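Local structure of 303aa long hypothetical esterase (Sulfolobus tokodaii, 3AIN) at residues T179-K184 with A247-L252; A147-Y152 with E186-K191; P84-P89 with S119-T124; L190-L195 with Y314-V319. The protein hydrolyses carboxylic esters, as a thermostable, dimeric, hormone-sensitive-lipase-like carboxylesterase of the alpha/beta hydrolase fold. The protein carries 1 engineered substitution. One frame throughout, in Å; residues are numbered along the deposited sequence.

Contact 1: residues T179-K184 with A247-L252; sequences TAILSK and ADLNDL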
loop_
_atom_site.group_PDB
_atom_site.type_symbol
_atom_site.label_atom_id
_atom_site.label_comp_id
_atom_site.label_asym_id
_atom_site.label_seq_id
_atom_site.Cartn_x
_atom_site.Cartn_y
_atom_site.Cartn_z
ATOM N N THR A 179 19.635 -2.258 12.547
ATOM C CA THR A 179 19.715 -1.070 13.413
ATOM C C THR A 179 18.601 -1.040 14.442
ATOM O O THR A 179 18.840 -0.758 15.625
ATOM C CB THR A 179 19.686 0.223 12.564
ATOM O OG1 THR A 179 20.892 0.257 11.786
ATOM C CG2 THR A 179 19.681 1.441 13.455
ATOM N N ALA A 180 17.395 -1.425 14.020
ATOM C CA ALA A 180 16.292 -1.537 14.963
ATOM C C ALA A 180 16.525 -2.604 16.036
ATOM O O ALA A 180 16.264 -2.345 17.216
ATOM C CB ALA A 180 14.976 -1.782 14.242
ATOM N N ILE A 181 17.105 -3.739 15.655
ATOM C CA ILE A 181 17.440 -4.782 16.639
ATOM C C ILE A 181 18.474 -4.247 17.625
ATOM O O ILE A 181 18.350 -4.455 18.835
ATOM C CB ILE A 181 17.940 -6.077 15.970
ATOM C CG1 ILE A 181 16.765 -6.741 15.222
ATOM C CG2 ILE A 181 18.514 -7.078 17.030
ATOM C CD1 ILE A 181 17.202 -7.626 14.096
ATOM N N LEU A 182 19.515 -3.605 17.101
ATOM C CA LEU A 182 20.590 -3.096 17.972
ATOM C C LEU A 182 20.104 -1.989 18.909
ATOM O O LEU A 182 20.633 -1.838 20.012
ATOM C CB LEU A 182 21.766 -2.591 17.134
ATOM C CG LEU A 182 22.550 -3.664 16.378
ATOM C CD1 LEU A 182 23.511 -3.045 15.361
ATOM C CD2 LEU A 182 23.271 -4.650 17.299
ATOM N N SER A 183 19.115 -1.221 18.453
ATOM C CA SER A 183 18.520 -0.125 19.233
ATOM C C SER A 183 17.747 -0.648 20.437
ATOM O O SER A 183 17.823 -0.093 21.537
ATOM C CB SER A 183 17.596 0.725 18.338
ATOM O OG SER A 183 18.331 1.363 17.299
ATOM N N LYS A 184 17.055 -1.763 20.251
ATOM C CA LYS A 184 16.327 -2.386 21.349
ATOM C C LYS A 184 17.292 -2.742 22.482
ATOM O O LYS A 184 17.055 -2.412 23.652
ATOM C CB LYS A 184 15.578 -3.627 20.844
ATOM C CG LYS A 184 15.496 -4.759 21.838
ATOM C CD LYS A 184 14.440 -5.769 21.413
ATOM C CE LYS A 184 15.063 -6.938 20.676
ATOM N NZ LYS A 184 14.234 -8.192 20.831
ATOM N N ALA A 247 17.511 -13.049 14.737
ATOM C CA ALA A 247 17.433 -12.348 16.021
ATOM C C ALA A 247 16.083 -12.625 16.682
ATOM O O ALA A 247 15.121 -12.990 16.008
ATOM C CB ALA A 247 17.606 -10.823 15.800
ATOM N N ASP A 248 16.007 -12.392 17.995
ATOM C CA ASP A 248 14.738 -12.310 18.714
ATOM C C ASP A 248 14.075 -10.956 18.428
ATOM O O ASP A 248 14.672 -9.893 18.637
ATOM C CB ASP A 248 15.019 -12.504 20.223
ATOM C CG ASP A 248 13.811 -12.228 21.111
ATOM O OD1 ASP A 248 12.811 -11.665 20.638
ATOM O OD2 ASP A 248 13.960 -12.399 22.345
ATOM N N LEU A 249 12.902 -11.003 17.798
ATOM C CA LEU A 249 12.307 -9.802 17.228
ATOM C C LEU A 249 11.243 -9.188 18.129
ATOM O O LEU A 249 10.515 -8.295 17.715
ATOM C CB LEU A 249 11.726 -10.101 15.830
ATOM C CG LEU A 249 12.708 -10.707 14.802
ATOM C CD1 LEU A 249 11.999 -10.837 13.437
ATOM C CD2 LEU A 249 13.988 -9.883 14.633
ATOM N N ASN A 250 11.111 -9.703 19.358
ATOM C CA ASN A 250 10.215 -9.081 20.324
ATOM C C ASN A 250 10.579 -7.620 20.558
ATOM O O ASN A 250 11.753 -7.262 20.522
ATOM C CB ASN A 250 10.296 -9.828 21.657
ATOM C CG ASN A 250 9.682 -11.208 21.586
ATOM O OD1 ASN A 250 8.471 -11.371 21.757
ATOM N ND2 ASN A 250 10.520 -12.219 21.397
ATOM N N ASP A 251 9.559 -6.791 20.760
ATOM C CA ASP A 251 9.718 -5.430 21.278
ATOM C C ASP A 251 10.369 -4.492 20.273
ATOM O O ASP A 251 10.822 -3.414 20.630
ATOM C CB ASP A 251 10.491 -5.420 22.609
ATOM C CG ASP A 251 9.811 -6.266 23.687
ATOM O OD1 ASP A 251 8.605 -6.077 23.906
ATOM O OD2 ASP A 251 10.442 -7.209 24.193
ATOM N N LEU A 252 10.350 -4.875 18.998
ATOM C CA LEU A 252 10.851 -3.997 17.946
ATOM C C LEU A 252 9.747 -3.038 17.508
ATOM O O LEU A 252 8.570 -3.236 17.797
ATOM C CB LEU A 252 11.359 -4.839 16.740
ATOM C CG LEU A 252 12.627 -5.683 16.973
ATOM C CD1 LEU A 252 13.035 -6.525 15.742
ATOM C CD2 LEU A 252 13.813 -4.853 17.418
#
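Lys184 reaches from the last turns of helix 171-185 into the loop 247-252, and its ammonium group is gripped by two backbone carbonyls. Lys184 NZ meets Asn250 O on a lone pair in the carbonyl plane (2.7 Å); Lys184 NZ approaches Asp248 O (2.8 Å) from above its plane. A bend at chi3 (97°) turns the end of the lysine into this pocket, while its methylene chain crosses the Asp251 side chain at about a right angle. The loop is shaped to offer both oxygens: Asp248 OD1 accepts from Asn250 N (2.9 Å) in an Asx turn, and Leu249 to Leu252 form a type II beta turn whose central peptide supplies Asn250 O. The Asp248 carboxylate adds a long salt bridge, OD1 to Lys184 NZ being 3.8 Å. Beside the polar grip, Ile181 lies obliquely against Leu252, with CG1 3.8 Å from Leu252 CD1. The tip of the same branch, Ile181 CD1, meets Ala247 CB at 3.6 Å and touches Leu249 CD2. Leu252 CD2 reaches the helix backbone itself, 3.5 Å from Ala180 O, and Tyr272 of helix 266-278 packs on both Ile181 and Leu249.

Contact 2: residues A147-Y152 with E186-K191; sequences ALKWVY and ENIKLK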
loop_
_atom_site.group_PDB
_atom_site.type_symbol
_atom_site.label_atom_id
_atom_site.label_comp_id
_atom_site.label_asym_id
_atom_site.label_seq_id
_atom_site.Cartn_x
_atom_site.Cartn_y
_atom_site.Cartn_z
ATOM N N ALA A 147 25.149 6.114 13.304
ATOM C CA ALA A 147 24.338 7.241 12.791
ATOM C C ALA A 147 22.980 7.330 13.467
ATOM O O ALA A 147 22.532 8.427 13.825
ATOM C CB ALA A 147 24.188 7.142 11.234
ATOM N N LEU A 148 22.290 6.210 13.633
ATOM C CA LEU A 148 21.001 6.269 14.282
ATOM C C LEU A 148 21.107 6.792 15.712
ATOM O O LEU A 148 20.397 7.587 16.103
ATOM C CB LEU A 148 20.337 4.907 14.281
ATOM C CG LEU A 148 18.973 4.728 14.917
ATOM C CD1 LEU A 148 19.162 4.729 16.350
ATOM C CD2 LEU A 148 18.024 5.791 14.544
ATOM N N LYS A 149 22.037 6.251 16.453
ATOM C CA LYS A 149 22.207 6.638 17.835
ATOM C C LYS A 149 22.529 8.124 17.934
ATOM O O LYS A 149 22.020 8.780 18.725
ATOM C CB LYS A 149 23.300 5.813 18.503
ATOM C CG LYS A 149 23.642 6.181 19.915
ATOM C CD LYS A 149 24.734 5.220 20.445
ATOM C CE LYS A 149 26.165 5.444 19.850
ATOM N NZ LYS A 149 26.823 4.481 18.825
ATOM N N TRP A 150 23.417 8.600 17.092
ATOM C CA TRP A 150 23.693 10.016 17.075
ATOM C C TRP A 150 22.442 10.825 16.733
ATOM O O TRP A 150 22.167 11.820 17.339
ATOM C CB TRP A 150 24.847 10.347 16.117
ATOM C CG TRP A 150 25.272 11.792 16.117
ATOM C CD1 TRP A 150 26.262 12.350 16.857
ATOM C CD2 TRP A 150 24.727 12.849 15.331
ATOM N NE1 TRP A 150 26.364 13.686 16.588
ATOM C CE2 TRP A 150 25.416 14.019 15.670
ATOM C CE3 TRP A 150 23.690 12.936 14.429
ATOM C CZ2 TRP A 150 25.123 15.216 15.101
ATOM C CZ3 TRP A 150 23.414 14.120 13.871
ATOM C CH2 TRP A 150 24.133 15.246 14.187
ATOM N N VAL A 151 21.700 10.394 15.715
ATOM C CA VAL A 151 20.483 11.145 15.404
ATOM C C VAL A 151 19.495 11.157 16.576
ATOM O O VAL A 151 18.886 12.182 16.877
ATOM C CB VAL A 151 19.782 10.637 14.103
ATOM C CG1 VAL A 151 18.437 11.328 13.931
ATOM C CG2 VAL A 151 20.664 10.961 12.903
ATOM N N TYR A 152 19.334 10.009 17.239
ATOM C CA TYR A 152 18.393 9.888 18.340
ATOM C C TYR A 152 18.818 10.856 19.456
ATOM O O TYR A 152 17.978 11.463 20.114
ATOM C CB TYR A 152 18.433 8.456 18.888
ATOM C CG TYR A 152 17.441 8.164 19.993
ATOM C CD1 TYR A 152 16.106 7.888 19.705
ATOM C CD2 TYR A 152 17.877 8.000 21.298
ATOM C CE1 TYR A 152 15.213 7.529 20.709
ATOM C CE2 TYR A 152 16.988 7.660 22.310
ATOM C CZ TYR A 152 15.679 7.383 22.004
ATOM O OH TYR A 152 14.822 6.989 23.008
ATOM N N GLU A 186 19.948 -1.319 23.344
ATOM C CA GLU A 186 20.453 -0.131 24.026
ATOM C C GLU A 186 19.355 0.777 24.566
ATOM O O GLU A 186 19.582 1.975 24.719
ATOM C CB GLU A 186 21.333 0.693 23.085
ATOM C CG GLU A 186 22.391 -0.119 22.381
ATOM C CD GLU A 186 23.775 0.437 22.594
ATOM O OE1 GLU A 186 23.890 1.651 22.858
ATOM O OE2 GLU A 186 24.747 -0.324 22.409
ATOM N N ASN A 187 18.140 0.242 24.689
ATOM C CA ASN A 187 16.960 1.011 25.101
ATOM C C ASN A 187 16.689 2.290 24.301
ATOM O O ASN A 187 16.227 3.290 24.846
ATOM C CB ASN A 187 16.976 1.305 26.612
ATOM C CG ASN A 187 15.572 1.351 27.213
ATOM O OD1 ASN A 187 15.377 1.807 28.342
ATOM N ND2 ASN A 187 14.582 0.939 26.429
ATOM N N ILE A 188 16.959 2.250 23.000
ATOM C CA ILE A 188 16.638 3.371 22.131
ATOM C C ILE A 188 15.297 3.065 21.505
ATOM O O ILE A 188 15.110 1.964 20.989
ATOM C CB ILE A 188 17.675 3.504 21.005
ATOM C CG1 ILE A 188 19.012 3.976 21.576
ATOM C CG2 ILE A 188 17.156 4.415 19.885
ATOM C CD1 ILE A 188 20.161 3.811 20.593
ATOM N N LYS A 189 14.319 3.934 21.753
ATOM C CA LYS A 189 12.927 3.639 21.454
ATOM C C LYS A 189 12.542 4.320 20.147
ATOM O O LYS A 189 12.185 5.493 20.135
ATOM C CB LYS A 189 12.012 4.135 22.582
ATOM C CG LYS A 189 12.186 3.376 23.889
ATOM C CD LYS A 189 12.014 4.288 25.098
ATOM C CE LYS A 189 12.729 3.716 26.318
ATOM N NZ LYS A 189 11.827 3.629 27.498
ATOM N N LEU A 190 12.579 3.559 19.055
ATOM C CA LEU A 190 12.196 4.073 17.747
ATOM C C LEU A 190 10.686 3.966 17.533
ATOM O O LEU A 190 10.054 3.025 18.015
ATOM C CB LEU A 190 12.895 3.233 16.675
ATOM C CG LEU A 190 14.408 3.141 16.821
ATOM C CD1 LEU A 190 14.962 2.193 15.736
ATOM C CD2 LEU A 190 14.984 4.536 16.658
ATOM N N LYS A 191 10.168 4.818 16.654
ATOM C CA LYS A 191 8.734 4.881 16.389
ATOM C C LYS A 191 8.310 3.801 15.400
ATOM O O LYS A 191 7.168 3.357 15.438
ATOM C CB LYS A 191 8.330 6.253 15.842
ATOM C CG LYS A 191 8.363 7.399 16.873
ATOM C CD LYS A 191 7.796 6.966 18.212
ATOM C CE LYS A 191 8.038 8.047 19.268
ATOM N NZ LYS A 191 6.850 8.927 19.400
#
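Glu186 faces Lys149 only loosely: OE1 lies 4.4 Å from Lys149 CD, and the charged ends do not meet, the ammonium group of Lys149 being paired with Asp146 of its own helix. Asn187, with positive phi, is the C-prime residue of a Schellman motif that ends helix 171-185, with Ile188 N hydrogen-bonded to Ser183 O. At the centre, Ile188 CG2 sits over one face of the Tyr152 ring, 3.6 Å from the ring centroid and 9° off the normal, a nearly axial CH-pi contact; the same methyl meets Leu148 CD1 tip to tip at 4.1 Å. With CG trans to the backbone N (chi1 -177°), the Tyr152 ring extends off its helix with one face turned to this methyl. Lys189 donates its N-H to Tyr152 OH in a straight but weak bond of 3.3 Å, and its carbonyl O lies at the ring edge. The Leu190 side chain lies aslant that of Leu148, CD2 to CD2 3.9 Å. The loop bridges the end of helix 171-185 and the flank of helix 139-153: Ser183 backs Ile188 and Leu190, Ile164 of strand 164-169 touches Tyr152, Leu148 and Leu190, and Leu148 reaches Val94 and Tyr96 of strand 92-96.

Contact 3: residues P84-P89 with S119-T124; sequences PKTQGP and SCQCVT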
loop_
_atom_site.group_PDB
_atom_site.type_symbol
_atom_site.label_atom_id
_atom_site.label_comp_id
_atom_site.label_asym_id
_atom_site.label_seq_id
_atom_site.Cartn_x
_atom_site.Cartn_y
_atom_site.Cartn_z
ATOM N N PRO A 84 11.362 18.893 5.122
ATOM C CA PRO A 84 10.193 19.046 4.266
ATOM C C PRO A 84 9.802 20.514 4.180
ATOM O O PRO A 84 10.427 21.362 4.830
ATOM C CB PRO A 84 9.114 18.276 5.020
ATOM C CG PRO A 84 9.496 18.409 6.440
ATOM C CD PRO A 84 11.009 18.385 6.458
ATOM N N LYS A 85 8.764 20.790 3.394
ATOM C CA LYS A 85 8.330 22.156 3.135
ATOM C C LYS A 85 7.424 22.654 4.259
ATOM O O LYS A 85 7.060 23.825 4.282
ATOM C CB LYS A 85 7.589 22.239 1.787
ATOM C CG LYS A 85 8.326 21.688 0.583
ATOM C CD LYS A 85 7.363 20.849 -0.280
ATOM C CE LYS A 85 7.688 20.910 -1.765
ATOM N NZ LYS A 85 7.594 22.298 -2.286
ATOM N N THR A 86 6.937 21.734 5.087
ATOM C CA THR A 86 6.033 22.064 6.175
ATOM C C THR A 86 6.807 22.642 7.349
ATOM O O THR A 86 8.035 22.502 7.433
ATOM C CB THR A 86 5.268 20.827 6.666
ATOM O OG1 THR A 86 6.198 19.808 7.071
ATOM C CG2 THR A 86 4.354 20.287 5.555
ATOM N N GLN A 87 6.080 23.178 8.324
ATOM C CA GLN A 87 6.737 23.681 9.518
ATOM C C GLN A 87 6.817 22.602 10.611
ATOM O O GLN A 87 6.017 21.662 10.623
ATOM C CB GLN A 87 6.059 24.970 9.994
ATOM C CG GLN A 87 5.619 24.967 11.446
ATOM C CD GLN A 87 5.101 26.325 11.889
ATOM O OE1 GLN A 87 5.480 27.355 11.327
ATOM N NE2 GLN A 87 4.128 26.319 12.797
ATOM N N GLY A 88 7.908 22.615 11.375
ATOM C CA GLY A 88 8.112 21.625 12.435
ATOM C C GLY A 88 7.267 21.940 13.653
ATOM O O GLY A 88 6.498 22.903 13.621
ATOM N N PRO A 89 7.361 21.113 14.712
ATOM C CA PRO A 89 8.374 20.058 14.839
ATOM C C PRO A 89 8.103 18.879 13.897
ATOM O O PRO A 89 6.974 18.714 13.425
ATOM C CB PRO A 89 8.227 19.599 16.292
ATOM C CG PRO A 89 7.570 20.769 16.990
ATOM C CD PRO A 89 6.627 21.309 15.976
ATOM N N SER A 119 6.777 13.088 0.755
ATOM C CA SER A 119 5.679 12.190 1.048
ATOM C C SER A 119 5.398 12.053 2.546
ATOM O O SER A 119 4.211 12.010 2.933
ATOM C CB SER A 119 5.884 10.804 0.383
ATOM O OG SER A 119 4.723 9.990 0.573
ATOM N N CYS A 120 6.451 11.838 3.361
ATOM C CA CYS A 120 6.284 11.674 4.836
ATOM C C CYS A 120 6.152 12.990 5.589
ATOM O O CYS A 120 5.823 12.966 6.768
ATOM C CB CYS A 120 7.376 10.825 5.541
ATOM S SG CYS A 120 9.134 11.358 5.429
ATOM N N GLN A 121 6.460 14.094 4.921
ATOM C CA GLN A 121 6.560 15.412 5.579
ATOM C C GLN A 121 7.367 15.325 6.857
ATOM O O GLN A 121 6.964 15.793 7.933
ATOM C CB GLN A 121 5.180 15.998 5.809
ATOM C CG GLN A 121 4.461 16.140 4.479
ATOM C CD GLN A 121 3.220 16.973 4.566
ATOM O OE1 GLN A 121 2.441 16.829 5.504
ATOM N NE2 GLN A 121 2.924 17.693 3.492
ATOM N N CYS A 122 8.555 14.771 6.702
ATOM C CA CYS A 122 9.384 14.458 7.831
ATOM C C CYS A 122 10.833 14.745 7.435
ATOM O O CYS A 122 11.104 15.013 6.269
ATOM C CB CYS A 122 9.136 13.021 8.242
ATOM S SG CYS A 122 10.060 11.844 7.266
ATOM N N VAL A 123 11.683 15.009 8.421
ATOM C CA VAL A 123 13.106 15.161 8.121
ATOM C C VAL A 123 13.637 13.782 7.775
ATOM O O VAL A 123 13.400 12.821 8.495
ATOM C CB VAL A 123 13.866 15.698 9.347
ATOM C CG1 VAL A 123 15.370 15.694 9.095
ATOM C CG2 VAL A 123 13.364 17.099 9.655
ATOM N N THR A 124 14.351 13.706 6.666
ATOM C CA THR A 124 14.991 12.450 6.272
ATOM C C THR A 124 16.486 12.654 6.344
ATOM O O THR A 124 17.014 13.617 5.799
ATOM C CB THR A 124 14.574 12.075 4.841
ATOM O OG1 THR A 124 13.149 11.929 4.822
ATOM C CG2 THR A 124 15.224 10.737 4.422
HETATM O O HOH W 1 5.379 17.874 8.721
#
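Pro84 and Gln121 bring the two backbones closest, their CA atoms 5.3 Å apart, where the loop leaving strand 76-83 passes the turn between helix 110-120 and strand 123-127. In this alpha/beta hydrolase fold, strand 123-127 lies between strands 76-83 and 92-96, so the loop that joins those two must arch past its beginning. Gln121 breaks the helix with positive phi (47°), and the chain straightens into the strand, where Val123 forms backbone hydrogen bonds with Gly91 and Leu93, and Thr124 with Tyr82. At the far end of the loop a cis peptide precedes Pro89. The Pro84 ring lies flush on the turn: CD is 3.4 Å from Cys122 O, CG is 3.8 Å from Gln121 C, and CD also approaches Val123 CG2. Cys122 points the other way, into a disulfide with Cys120 (SG to SG 2.1 Å) that ties the helix end to the chain leading into the strand; Phe320 and Tyr321 of helix 303-321 pack on Cys122. Beyond the proline, Thr86 crosses the extended Gln121 side chain at about a right angle, its CG2 3.6 Å from both CD and NE2 of the amide. Thr86 OG1 stands between the backbone N and the carbonyl carbon (chi1 57°), from where it meets a water 2.7 Å away, and that water donates to Gln121 O, which also accepts a hydrogen bond from Tyr321 OH.

Contact 4: residues L190-L195 with Y314-V319; sequences LKYQVL and YVLRKV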
loop_
_atom_site.group_PDB
_atom_site.type_symbol
_atom_site.label_atom_id
_atom_site.label_comp_id
_atom_site.label_asym_id
_atom_site.label_seq_id
_atom_site.Cartn_x
_atom_site.Cartn_y
_atom_site.Cartn_z
ATOM N N LEU A 190 12.579 3.559 19.055
ATOM C CA LEU A 190 12.196 4.073 17.747
ATOM C C LEU A 190 10.686 3.966 17.533
ATOM O O LEU A 190 10.054 3.025 18.015
ATOM C CB LEU A 190 12.895 3.233 16.675
ATOM C CG LEU A 190 14.408 3.141 16.821
ATOM C CD1 LEU A 190 14.962 2.193 15.736
ATOM C CD2 LEU A 190 14.984 4.536 16.658
ATOM N N LYS A 191 10.168 4.818 16.654
ATOM C CA LYS A 191 8.734 4.881 16.389
ATOM C C LYS A 191 8.310 3.801 15.400
ATOM O O LYS A 191 7.168 3.357 15.438
ATOM C CB LYS A 191 8.330 6.253 15.842
ATOM C CG LYS A 191 8.363 7.399 16.873
ATOM C CD LYS A 191 7.796 6.966 18.212
ATOM C CE LYS A 191 8.038 8.047 19.268
ATOM N NZ LYS A 191 6.850 8.927 19.400
ATOM N N TYR A 192 9.174 3.503 14.426
ATOM C CA TYR A 192 8.719 2.749 13.259
ATOM C C TYR A 192 9.931 2.267 12.446
ATOM O O TYR A 192 11.028 2.830 12.544
ATOM C CB TYR A 192 7.840 3.663 12.394
ATOM C CG TYR A 192 6.819 2.935 11.530
ATOM C CD1 TYR A 192 5.588 2.536 12.055
ATOM C CD2 TYR A 192 7.090 2.651 10.200
ATOM C CE1 TYR A 192 4.635 1.871 11.264
ATOM C CE2 TYR A 192 6.157 1.957 9.413
ATOM C CZ TYR A 192 4.925 1.614 9.939
ATOM O OH TYR A 192 3.985 0.930 9.165
ATOM N N GLN A 193 9.738 1.215 11.664
ATOM C CA GLN A 193 10.780 0.806 10.705
ATOM C C GLN A 193 10.111 0.538 9.345
ATOM O O GLN A 193 9.110 -0.167 9.266
ATOM C CB GLN A 193 11.531 -0.442 11.209
ATOM C CG GLN A 193 10.626 -1.637 11.559
ATOM C CD GLN A 193 11.413 -2.818 12.118
ATOM O OE1 GLN A 193 12.476 -3.160 11.606
ATOM N NE2 GLN A 193 10.916 -3.410 13.218
ATOM N N VAL A 194 10.675 1.118 8.293
ATOM C CA VAL A 194 10.147 0.915 6.931
ATOM C C VAL A 194 11.155 0.082 6.120
ATOM O O VAL A 194 12.292 0.515 5.941
ATOM C CB VAL A 194 10.035 2.262 6.216
ATOM C CG1 VAL A 194 9.580 2.048 4.748
ATOM C CG2 VAL A 194 9.042 3.189 6.976
ATOM N N LEU A 195 10.795 -1.171 5.820
ATOM C CA LEU A 195 11.737 -2.118 5.204
ATOM C C LEU A 195 11.248 -2.380 3.783
ATOM O O LEU A 195 10.174 -2.943 3.591
ATOM C CB LEU A 195 11.765 -3.445 5.995
ATOM C CG LEU A 195 11.990 -3.257 7.515
ATOM C CD1 LEU A 195 12.068 -4.620 8.182
ATOM C CD2 LEU A 195 13.306 -2.480 7.778
ATOM N N TYR A 314 2.283 7.831 4.084
ATOM C CA TYR A 314 1.110 7.739 4.926
ATOM C C TYR A 314 1.417 7.125 6.295
ATOM O O TYR A 314 1.026 7.684 7.323
ATOM C CB TYR A 314 -0.029 6.949 4.270
ATOM C CG TYR A 314 -1.128 6.673 5.280
ATOM C CD1 TYR A 314 -1.948 7.692 5.713
ATOM C CD2 TYR A 314 -1.148 5.472 5.981
ATOM C CE1 TYR A 314 -2.886 7.469 6.695
ATOM C CE2 TYR A 314 -2.019 5.263 7.008
ATOM C CZ TYR A 314 -2.901 6.259 7.356
ATOM O OH TYR A 314 -3.678 6.087 8.482
ATOM N N VAL A 315 2.126 5.997 6.326
ATOM C CA VAL A 315 2.369 5.340 7.610
ATOM C C VAL A 315 3.238 6.189 8.523
ATOM O O VAL A 315 3.058 6.177 9.734
ATOM C CB VAL A 315 2.906 3.892 7.526
ATOM C CG1 VAL A 315 1.933 3.028 6.699
ATOM C CG2 VAL A 315 4.358 3.825 6.978
ATOM N N LEU A 316 4.208 6.891 7.954
ATOM C CA LEU A 316 5.062 7.735 8.807
ATOM C C LEU A 316 4.333 8.994 9.283
ATOM O O LEU A 316 4.497 9.414 10.436
ATOM C CB LEU A 316 6.353 8.097 8.083
ATOM C CG LEU A 316 7.307 6.904 7.905
ATOM C CD1 LEU A 316 8.599 7.360 7.238
ATOM C CD2 LEU A 316 7.577 6.155 9.245
ATOM N N ARG A 317 3.495 9.572 8.436
ATOM C CA ARG A 317 2.680 10.706 8.915
ATOM C C ARG A 317 1.764 10.261 10.038
ATOM O O ARG A 317 1.575 10.976 11.040
ATOM C CB ARG A 317 1.890 11.360 7.782
ATOM C CG ARG A 317 2.773 12.160 6.843
ATOM C CD ARG A 317 1.966 12.907 5.780
ATOM N NE ARG A 317 1.557 12.045 4.672
ATOM C CZ ARG A 317 0.300 11.676 4.436
ATOM N NH1 ARG A 317 -0.672 12.066 5.250
ATOM N NH2 ARG A 317 0.022 10.847 3.440
ATOM N N LYS A 318 1.181 9.078 9.873
ATOM C CA LYS A 318 0.312 8.517 10.908
ATOM C C LYS A 318 1.082 8.332 12.213
ATOM O O LYS A 318 0.601 8.720 13.301
ATOM C CB LYS A 318 -0.290 7.178 10.438
ATOM C CG LYS A 318 -1.018 6.383 11.520
ATOM C CD LYS A 318 -1.345 4.945 11.047
ATOM C CE LYS A 318 -0.100 4.039 11.127
ATOM N NZ LYS A 318 -0.437 2.593 10.913
ATOM N N VAL A 319 2.208 7.619 12.153
ATOM C CA VAL A 319 2.929 7.320 13.394
ATOM C C VAL A 319 3.546 8.564 14.046
ATOM O O VAL A 319 3.562 8.654 15.265
ATOM C CB VAL A 319 3.989 6.185 13.232
ATOM C CG1 VAL A 319 5.238 6.698 12.536
ATOM C CG2 VAL A 319 4.362 5.613 14.601
HETATM O O HOH W 2 1.531 0.622 10.155
#
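Tyr192 projects from strand 192-196 onto helix 303-321, the C-terminal helix that lies against one face of the alpha/beta hydrolase sheet. The short segments run antiparallel (177°), with axes 9.9 Å apart at closest. Strand alternation sorts the side chains: Tyr192 and Val194 face this helix, while Gln193 and Leu195 face helix 171-185. The tight part is mostly apolar packing round the tyrosine ring, sent toward the helix by CG standing anti to the backbone N (chi1 -154°). Leu316 CD2 fits between the two strand residues, 3.7 Å from Tyr192 CD2 and 4.0 Å from Val194 CG2, the latter methyl lying in the ring plane at the edge. Val315 crosses the far end of the tyrosine at about a right angle, with CG2 3.6 Å from CE2 of Tyr192. Val319 comes in obliquely at the near end, its CG1 4.0 Å from Tyr192 CB. Leu256 of strand 255-260 packs on both Tyr192 and Val315. The side chain of Val194 lies near, without touching, the probable GxSxG nucleophile elbow around Ser170. At the hydroxyl, which still touches Val315, packing gives way to water: one in the ring plane is 2.7 Å from Tyr192 OH and accepts from Lys318 NZ at 2.9 Å. The same ammonium group forms salt bridges with Glu303 and Asp307 of the second subunit, at the dimer interface. The other loose margin is Lys191, whose side chain starts toward the helix but ends away from it, leaving its carbonyl O 3.7 Å from Val319 CG2.

From the N terminus, contact 3 closes first, drawing 84-89 to 119-124 around strand 92-96 and helix 110-120, before any other contact opens. Contact 2 then opens on helix 139-153; contact 1 opens on helix 171-185 before contact 2 closes at 186-191, so the two loops cross. Contact 4 starts on Leu190 and Lys191, where contact 2 ends, and runs to the C-terminal helix 303-321, crossing contact 1, which closes earlier at 247-252. Contacts 1 and 2 tie helices on one face of the sheet to loops, and contact 4 holds its other face. Contacts 3 and 4 meet through a probable hydrogen bond from Arg317 NE to Ser119 O.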